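Local coordinates for protein tryptophan synthase alpha chain (Campylobacter jejuni, PDB 3THA) that probably catalyses the aldol cleavage of indoleglycerol phosphate to indole and glyceraldehyde 3-phosphate, the alpha-subunit step of tryptophan synthase, at residues Ala15-Thr20 with Ile42-Leu47; Gln35-Ser40 with Thr87-Val92. All blocks are in the same frame, centred on the assembly; numbering follows the deposited sequence.

In the fold
From the N terminus, strand 15-21 opens the barrel, the chain passes through helix 27-35 and returns in strand 44-48; interaction 1 closes this first beta-alpha-beta unit. Before that return, the turn 35-40 lies at the helix's exit. Interaction 2 joins it to 87-92, at the start of strand 90-94, reached only after strand 44-48 and helices 60-70 and 75-83. The segments therefore alternate along the chain, and the two loops cross rather than nest. Strand 44-48 lies between strands 15-21 and 90-94; its link to the latter rests on probable backbone hydrogen bonds, L45 N to A90 O and L47 N to V92 O.

Interaction 1. Residues Ala15-Thr20 with Ile42-Leu47; sequences ANVAYT and IDILEL
The first two strands of the TIM barrel lie parallel here, pairing V17 with I44, A18 with L45, Y19 with E46 and T20 with L47. A18 bonds the neighbouring strand through both N and O, to I44 O at 3.2 Å and E46 N at 2.6 Å. T20 N then bonds E46 O. At the entry end N16 O accepts both D43 N (2.9 Å) and I44 N (3.2 Å), while N16 N bonds D43 OD2 at 3.0 Å, on its anti side, 35° out of the carboxylate plane. Aspartate suits this place: with CG beside its own N (chi1 -61°), the short acid replaces the backbone oxygen of a regular ladder. N16 OD1 bonds R218 and its ND2 bonds P41 O.

Strand 15-21, helix 27-35 and strand 44-48 form a beta-alpha-beta unit; along each strand, side chains alternate between barrel interior and helix layer. A18, small enough to admit I42 CD1 at 3.8 Å from its CB, faces the helix; V17, Y19, I44 and E46 line the interior. E46, the predicted proton acceptor, puts OE2 3.5 Å from V17 CG1. Its OE1 comes obliquely to the Y19 ring, whose plane stands 83° from the carboxylate.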
ATOM      1  N   ALA B  15      20.749  -4.011 -14.026  1.00 66.58           N
ATOM      2  CA  ALA B  15      20.800  -3.371 -12.721  1.00 64.32           C
ATOM      3  C   ALA B  15      20.195  -4.236 -11.653  1.00 63.40           C
ATOM      4  O   ALA B  15      19.096  -4.772 -11.825  1.00 63.68           O
ATOM      5  CB  ALA B  15      20.125  -2.008 -12.740  1.00 62.14           C
ATOM      6  N   ASN B  16      20.910  -4.374 -10.543  1.00 62.44           N
ATOM      7  CA  ASN B  16      20.288  -4.943  -9.375  1.00 61.76           C
ATOM      8  C   ASN B  16      19.710  -3.843  -8.507  1.00 59.41           C
ATOM      9  O   ASN B  16      20.433  -2.950  -8.070  1.00 58.59           O
ATOM     10  CB  ASN B  16      21.270  -5.804  -8.611  1.00 63.25           C
ATOM     11  CG  ASN B  16      21.894  -6.850  -9.477  1.00 65.88           C
ATOM     12  OD1 ASN B  16      21.233  -7.438 -10.319  1.00 67.65           O
ATOM     13  ND2 ASN B  16      23.183  -7.093  -9.280  1.00 69.96           N
ATOM     14  N   VAL B  17      18.397  -3.889  -8.298  1.00 58.10           N
ATOM     15  CA  VAL B  17      17.704  -2.833  -7.575  1.00 56.04           C
ATOM     16  C   VAL B  17      17.032  -3.485  -6.401  1.00 55.67           C
ATOM     17  O   VAL B  17      16.471  -4.554  -6.536  1.00 57.12           O
ATOM     18  CB  VAL B  17      16.605  -2.135  -8.435  1.00 55.56           C
ATOM     19  CG1 VAL B  17      15.987  -0.955  -7.659  1.00 54.33           C
ATOM     20  CG2 VAL B  17      17.195  -1.659  -9.744  1.00 55.26           C
ATOM     21  N   ALA B  18      17.079  -2.841  -5.251  1.00 53.67           N
ATOM     22  CA  ALA B  18      16.487  -3.413  -4.090  1.00 52.90           C
ATOM     23  C   ALA B  18      15.774  -2.363  -3.284  1.00 51.01           C
ATOM     24  O   ALA B  18      16.113  -1.169  -3.305  1.00 50.00           O
ATOM     25  CB  ALA B  18      17.575  -4.120  -3.222  1.00 53.98           C
ATOM     26  N   TYR B  19      14.817  -2.824  -2.517  1.00 51.20           N
ATOM     27  CA  TYR B  19      14.104  -1.946  -1.641  1.00 52.28           C
ATOM     28  C   TYR B  19      14.291  -2.445  -0.214  1.00 53.20           C
ATOM     29  O   TYR B  19      14.323  -3.669   0.026  1.00 53.76           O
ATOM     30  CB  TYR B  19      12.623  -1.949  -2.094  1.00 52.82           C
ATOM     31  CG  TYR B  19      11.640  -1.380  -1.113  1.00 54.55           C
ATOM     32  CD1 TYR B  19      11.178  -0.085  -1.254  1.00 55.53           C
ATOM     33  CD2 TYR B  19      11.119  -2.163  -0.081  1.00 55.98           C
ATOM     34  CE1 TYR B  19      10.283   0.467  -0.351  1.00 56.31           C
ATOM     35  CE2 TYR B  19      10.206  -1.628   0.820  1.00 58.20           C
ATOM     36  CZ  TYR B  19       9.798  -0.301   0.682  1.00 58.42           C
ATOM     37  OH  TYR B  19       8.887   0.266   1.557  1.00 58.81           O
ATOM     38  N   THR B  20      14.414  -1.510   0.728  1.00 53.20           N
ATOM     39  CA  THR B  20      14.395  -1.819   2.161  1.00 55.83           C
ATOM     40  C   THR B  20      13.603  -0.734   2.882  1.00 55.43           C
ATOM     41  O   THR B  20      13.440   0.390   2.385  1.00 54.34           O
ATOM     42  CB  THR B  20      15.842  -1.907   2.830  1.00 57.34           C
ATOM     43  OG1 THR B  20      15.749  -2.405   4.180  1.00 63.16           O
ATOM     44  CG2 THR B  20      16.527  -0.545   2.901  1.00 57.42           C
ATOM     45  N   ILE B  42      24.179  -4.809  -5.047  1.00 62.70           N
ATOM     46  CA  ILE B  42      23.077  -3.888  -5.379  1.00 59.61           C
ATOM     47  C   ILE B  42      23.613  -2.584  -5.970  1.00 60.23           C
ATOM     48  O   ILE B  42      24.508  -1.949  -5.390  1.00 60.09           O
ATOM     49  CB  ILE B  42      22.272  -3.565  -4.122  1.00 57.28           C
ATOM     50  CG1 ILE B  42      21.682  -4.860  -3.548  1.00 56.28           C
ATOM     51  CG2 ILE B  42      21.225  -2.487  -4.390  1.00 53.82           C
ATOM     52  CD1 ILE B  42      21.194  -4.730  -2.112  1.00 52.75           C
ATOM     53  N   ASP B  43      23.045  -2.178  -7.107  1.00 59.96           N
ATOM     54  CA  ASP B  43      23.499  -1.013  -7.851  1.00 59.82           C
ATOM     55  C   ASP B  43      22.683   0.221  -7.465  1.00 57.75           C
ATOM     56  O   ASP B  43      23.221   1.335  -7.408  1.00 57.76           O
ATOM     57  CB  ASP B  43      23.360  -1.256  -9.352  1.00 61.10           C
ATOM     58  CG  ASP B  43      24.192  -2.427  -9.836  1.00 65.89           C
ATOM     59  OD1 ASP B  43      25.362  -2.558  -9.399  1.00 71.42           O
ATOM     60  OD2 ASP B  43      23.690  -3.209 -10.674  1.00 69.51           O
ATOM     61  N   ILE B  44      21.388   0.022  -7.216  1.00 55.59           N
ATOM     62  CA  ILE B  44      20.491   1.105  -6.868  1.00 52.84           C
ATOM     63  C   ILE B  44      19.644   0.639  -5.710  1.00 52.05           C
ATOM     64  O   ILE B  44      18.981  -0.374  -5.825  1.00 52.05           O
ATOM     65  CB  ILE B  44      19.560   1.418  -8.047  1.00 52.50           C
ATOM     66  CG1 ILE B  44      20.398   1.681  -9.271  1.00 53.82           C
ATOM     67  CG2 ILE B  44      18.573   2.582  -7.724  1.00 47.83           C
ATOM     68  CD1 ILE B  44      19.675   1.478 -10.535  1.00 56.61           C
ATOM     69  N   LEU B  45      19.642   1.392  -4.615  1.00 51.25           N
ATOM     70  CA  LEU B  45      18.787   1.073  -3.501  1.00 51.40           C
ATOM     71  C   LEU B  45      17.598   1.986  -3.393  1.00 51.38           C
ATOM     72  O   LEU B  45      17.757   3.240  -3.438  1.00 51.85           O
ATOM     73  CB  LEU B  45      19.574   1.158  -2.205  1.00 50.94           C
ATOM     74  CG  LEU B  45      18.826   0.679  -0.974  1.00 49.83           C
ATOM     75  CD1 LEU B  45      18.621  -0.831  -1.079  1.00 47.12           C
ATOM     76  CD2 LEU B  45      19.611   1.070   0.315  1.00 50.68           C
ATOM     77  N   GLU B  46      16.416   1.393  -3.205  1.00 51.42           N
ATOM     78  CA  GLU B  46      15.225   2.182  -2.899  1.00 50.90           C
ATOM     79  C   GLU B  46      14.978   2.226  -1.390  1.00 51.38           C
ATOM     80  O   GLU B  46      15.007   1.212  -0.715  1.00 51.14           O
ATOM     81  CB  GLU B  46      13.993   1.624  -3.620  1.00 51.49           C
ATOM     82  CG  GLU B  46      14.196   1.428  -5.139  1.00 54.21           C
ATOM     83  CD  GLU B  46      13.020   0.721  -5.825  1.00 54.23           C
ATOM     84  OE1 GLU B  46      12.190   0.141  -5.115  1.00 55.59           O
ATOM     85  OE2 GLU B  46      12.954   0.714  -7.079  1.00 52.75           O
ATOM     86  N   LEU B  47      14.721   3.408  -0.869  1.00 51.69           N
ATOM     87  CA  LEU B  47      14.664   3.574   0.558  1.00 53.27           C
ATOM     88  C   LEU B  47      13.223   3.888   0.934  1.00 54.34           C
ATOM     89  O   LEU B  47      12.756   5.014   0.715  1.00 52.38           O
ATOM     90  CB  LEU B  47      15.581   4.721   1.000  1.00 53.33           C
ATOM     91  CG  LEU B  47      17.066   4.766   0.624  1.00 54.28           C
ATOM     92  CD1 LEU B  47      17.689   6.047   1.175  1.00 52.24           C
ATOM     93  CD2 LEU B  47      17.756   3.583   1.207  1.00 54.16           C
TER

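Interaction 2. Residues Gln35-Ser40 with Thr87-Val92; sequences QRLDQS and TKKALV
K89 reaches from the start of a barrel strand to the turn that follows helix 27-35, lying across L37 on the way. Its CB packs 4.0 Å from L37 CD2, and its CG sits near L37 CG and O, so the base of the lysine is in apolar contact with a leucine. The chain turns about CB-CG (-76°), and CE passes L37 O and D38 O. A second turn, about CD-CE (58°), delivers NZ among backbone carbonyls. It bonds L37 O at 2.8 Å, tilted 29° from the carbonyl plane, and weakly S40 O and D38 O; I42 O, just after the turn in sequence, is a further acceptor. Three N-H cannot serve four oxygens equally, so the weak bonds are probably shared. Lysine suits this place because it combines a flexible apolar shaft with a multiple donor at its tip.

L37 O is itself shared, since S40 N and S40 OG also donate to it, the latter at 3.0 Å, which pins the turn from within. L37 and L91 run past one another in antiparallel sense, touching CD2 to CD2 at 3.9 Å. The next residue, D38, holds the loop at T87-K88: its OD1 receives K88 N at 2.7 Å on the syn lone pair, and T87 OG1 at 2.9 Å from above the carboxylate plane. T87 OG1 in turn accepts K89 N, forming an ST turn; threonine can thus donate to the acid and accept from its own chain at once.

In the barrel this contact joins the exit of the first helix to the entrance of strand 90-94. The lysine's positive charge would be spread over carbonyl oxygens, whose partial negative charge should help stabilise the ammonium form.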
ATOM      1  N   GLN B  35      26.251   1.568   5.109  1.00 59.98           N
ATOM      2  CA  GLN B  35      27.674   1.670   5.068  1.00 62.12           C
ATOM      3  C   GLN B  35      28.291   0.522   4.293  1.00 62.65           C
ATOM      4  O   GLN B  35      29.428   0.637   3.838  1.00 64.35           O
ATOM      5  CB  GLN B  35      28.245   1.726   6.493  1.00 63.88           C
ATOM      6  CG  GLN B  35      27.766   2.925   7.301  1.00 67.39           C
ATOM      7  CD  GLN B  35      28.455   4.247   6.928  1.00 74.10           C
ATOM      8  OE1 GLN B  35      28.710   4.555   5.750  1.00 77.05           O
ATOM      9  NE2 GLN B  35      28.736   5.049   7.948  1.00 76.75           N
ATOM     10  N   ARG B  36      27.577  -0.587   4.144  1.00 61.34           N
ATOM     11  CA  ARG B  36      28.150  -1.731   3.445  1.00 62.09           C
ATOM     12  C   ARG B  36      27.641  -1.844   2.005  1.00 61.46           C
ATOM     13  O   ARG B  36      27.908  -2.797   1.284  1.00 62.92           O
ATOM     14  CB  ARG B  36      27.964  -3.014   4.262  1.00 63.29           C
ATOM     15  CG  ARG B  36      29.038  -3.227   5.367  1.00 65.06           C
ATOM     16  CD  ARG B  36      28.630  -4.272   6.413  1.00 67.52           C
ATOM     17  NE  ARG B  36      28.780  -5.624   5.883  1.00 74.17           N
ATOM     18  CZ  ARG B  36      28.736  -6.748   6.601  1.00 76.82           C
ATOM     19  NH1 ARG B  36      28.543  -6.713   7.915  1.00 77.83           N
ATOM     20  NH2 ARG B  36      28.894  -7.914   5.995  1.00 77.65           N
ATOM     21  N   LEU B  37      26.918  -0.831   1.570  1.00 59.87           N
ATOM     22  CA  LEU B  37      26.248  -0.885   0.280  1.00 59.18           C
ATOM     23  C   LEU B  37      27.266  -0.995  -0.862  1.00 60.99           C
ATOM     24  O   LEU B  37      27.041  -1.696  -1.833  1.00 61.60           O
ATOM     25  CB  LEU B  37      25.340   0.330   0.124  1.00 55.88           C
ATOM     26  CG  LEU B  37      24.279   0.302  -0.949  1.00 56.51           C
ATOM     27  CD1 LEU B  37      23.363  -0.967  -0.740  1.00 53.05           C
ATOM     28  CD2 LEU B  37      23.487   1.620  -0.919  1.00 52.53           C
ATOM     29  N   ASP B  38      28.367  -0.275  -0.739  1.00 62.79           N
ATOM     30  CA  ASP B  38      29.481  -0.370  -1.696  1.00 66.04           C
ATOM     31  C   ASP B  38      29.977  -1.783  -1.951  1.00 68.22           C
ATOM     32  O   ASP B  38      30.379  -2.081  -3.052  1.00 70.41           O
ATOM     33  CB  ASP B  38      30.651   0.520  -1.267  1.00 66.48           C
ATOM     34  CG  ASP B  38      30.404   1.978  -1.585  1.00 65.61           C
ATOM     35  OD1 ASP B  38      29.415   2.274  -2.284  1.00 63.14           O
ATOM     36  OD2 ASP B  38      31.188   2.827  -1.130  1.00 66.73           O
ATOM     37  N   GLN B  39      29.943  -2.657  -0.955  1.00 68.97           N
ATOM     38  CA  GLN B  39      30.377  -4.041  -1.186  1.00 71.29           C
ATOM     39  C   GLN B  39      29.259  -5.019  -1.476  1.00 70.44           C
ATOM     40  O   GLN B  39      29.528  -6.215  -1.594  1.00 72.19           O
ATOM     41  CB  GLN B  39      31.196  -4.597  -0.027  1.00 72.84           C
ATOM     42  CG  GLN B  39      32.351  -3.735   0.425  1.00 76.06           C
ATOM     43  CD  GLN B  39      32.140  -3.357   1.882  1.00 80.56           C
ATOM     44  OE1 GLN B  39      32.333  -4.179   2.792  1.00 79.26           O
ATOM     45  NE2 GLN B  39      31.677  -2.117   2.107  1.00 79.99           N
ATOM     46  N   SER B  40      28.018  -4.554  -1.572  1.00 67.28           N
ATOM     47  CA  SER B  40      26.932  -5.482  -1.905  1.00 67.31           C
ATOM     48  C   SER B  40      26.727  -5.459  -3.411  1.00 67.13           C
ATOM     49  O   SER B  40      27.108  -4.489  -4.040  1.00 67.46           O
ATOM     50  CB  SER B  40      25.633  -5.074  -1.199  1.00 65.84           C
ATOM     51  OG  SER B  40      25.093  -3.916  -1.815  1.00 64.23           O
ATOM     52  N   THR B  87      28.315   6.224   0.368  1.00 67.53           N
ATOM     53  CA  THR B  87      28.218   5.132  -0.602  1.00 67.26           C
ATOM     54  C   THR B  87      28.377   5.675  -2.004  1.00 67.51           C
ATOM     55  O   THR B  87      28.204   6.865  -2.221  1.00 67.03           O
ATOM     56  CB  THR B  87      26.863   4.379  -0.493  1.00 65.30           C
ATOM     57  OG1 THR B  87      26.868   3.278  -1.413  1.00 63.61           O
ATOM     58  CG2 THR B  87      25.702   5.318  -0.822  1.00 63.45           C
ATOM     59  N   LYS B  88      28.708   4.805  -2.949  1.00 68.43           N
ATOM     60  CA  LYS B  88      28.775   5.208  -4.357  1.00 69.55           C
ATOM     61  C   LYS B  88      27.508   4.836  -5.117  1.00 67.20           C
ATOM     62  O   LYS B  88      27.281   5.302  -6.226  1.00 68.25           O
ATOM     63  CB  LYS B  88      29.973   4.581  -5.035  1.00 71.37           C
ATOM     64  CG  LYS B  88      31.271   5.255  -4.662  1.00 77.60           C
ATOM     65  CD  LYS B  88      31.351   6.699  -5.201  1.00 82.38           C
ATOM     66  CE  LYS B  88      32.422   7.527  -4.462  1.00 85.80           C
ATOM     67  NZ  LYS B  88      33.760   6.858  -4.345  1.00 88.48           N
ATOM     68  N   LYS B  89      26.690   3.985  -4.522  1.00 65.02           N
ATOM     69  CA  LYS B  89      25.486   3.499  -5.193  1.00 63.28           C
ATOM     70  C   LYS B  89      24.366   4.539  -5.220  1.00 61.10           C
ATOM     71  O   LYS B  89      24.379   5.499  -4.451  1.00 60.41           O
ATOM     72  CB  LYS B  89      25.006   2.215  -4.532  1.00 62.51           C
ATOM     73  CG  LYS B  89      26.109   1.171  -4.382  1.00 63.94           C
ATOM     74  CD  LYS B  89      26.376   0.521  -5.692  1.00 66.17           C
ATOM     75  CE  LYS B  89      27.600  -0.347  -5.605  1.00 67.48           C
ATOM     76  NZ  LYS B  89      27.414  -1.364  -4.554  1.00 70.31           N
ATOM     77  N   ALA B  90      23.412   4.356  -6.127  1.00 59.92           N
ATOM     78  CA  ALA B  90      22.287   5.278  -6.256  1.00 58.27           C
ATOM     79  C   ALA B  90      21.266   5.074  -5.148  1.00 56.89           C
ATOM     80  O   ALA B  90      20.818   3.932  -4.903  1.00 57.25           O
ATOM     81  CB  ALA B  90      21.618   5.142  -7.625  1.00 57.74           C
ATOM     82  N   LEU B  91      20.873   6.187  -4.525  1.00 55.20           N
ATOM     83  CA  LEU B  91      19.839   6.213  -3.510  1.00 53.92           C
ATOM     84  C   LEU B  91      18.533   6.846  -4.042  1.00 54.28           C
ATOM     85  O   LEU B  91      18.530   7.958  -4.579  1.00 54.46           O
ATOM     86  CB  LEU B  91      20.358   6.943  -2.277  1.00 53.34           C
ATOM     87  CG  LEU B  91      21.619   6.316  -1.654  1.00 53.10           C
ATOM     88  CD1 LEU B  91      22.123   7.130  -0.480  1.00 49.87           C
ATOM     89  CD2 LEU B  91      21.375   4.829  -1.241  1.00 50.22           C
ATOM     90  N   VAL B  92      17.440   6.103  -3.909  1.00 54.15           N
ATOM     91  CA  VAL B  92      16.143   6.495  -4.420  1.00 53.45           C
ATOM     92  C   VAL B  92      15.096   6.374  -3.288  1.00 52.61           C
ATOM     93  O   VAL B  92      14.940   5.307  -2.692  1.00 52.60           O
ATOM     94  CB  VAL B  92      15.730   5.584  -5.619  1.00 53.92           C
ATOM     95  CG1 VAL B  92      14.255   5.765  -5.976  1.00 52.10           C
ATOM     96  CG2 VAL B  92      16.572   5.927  -6.835  1.00 54.27           C
TER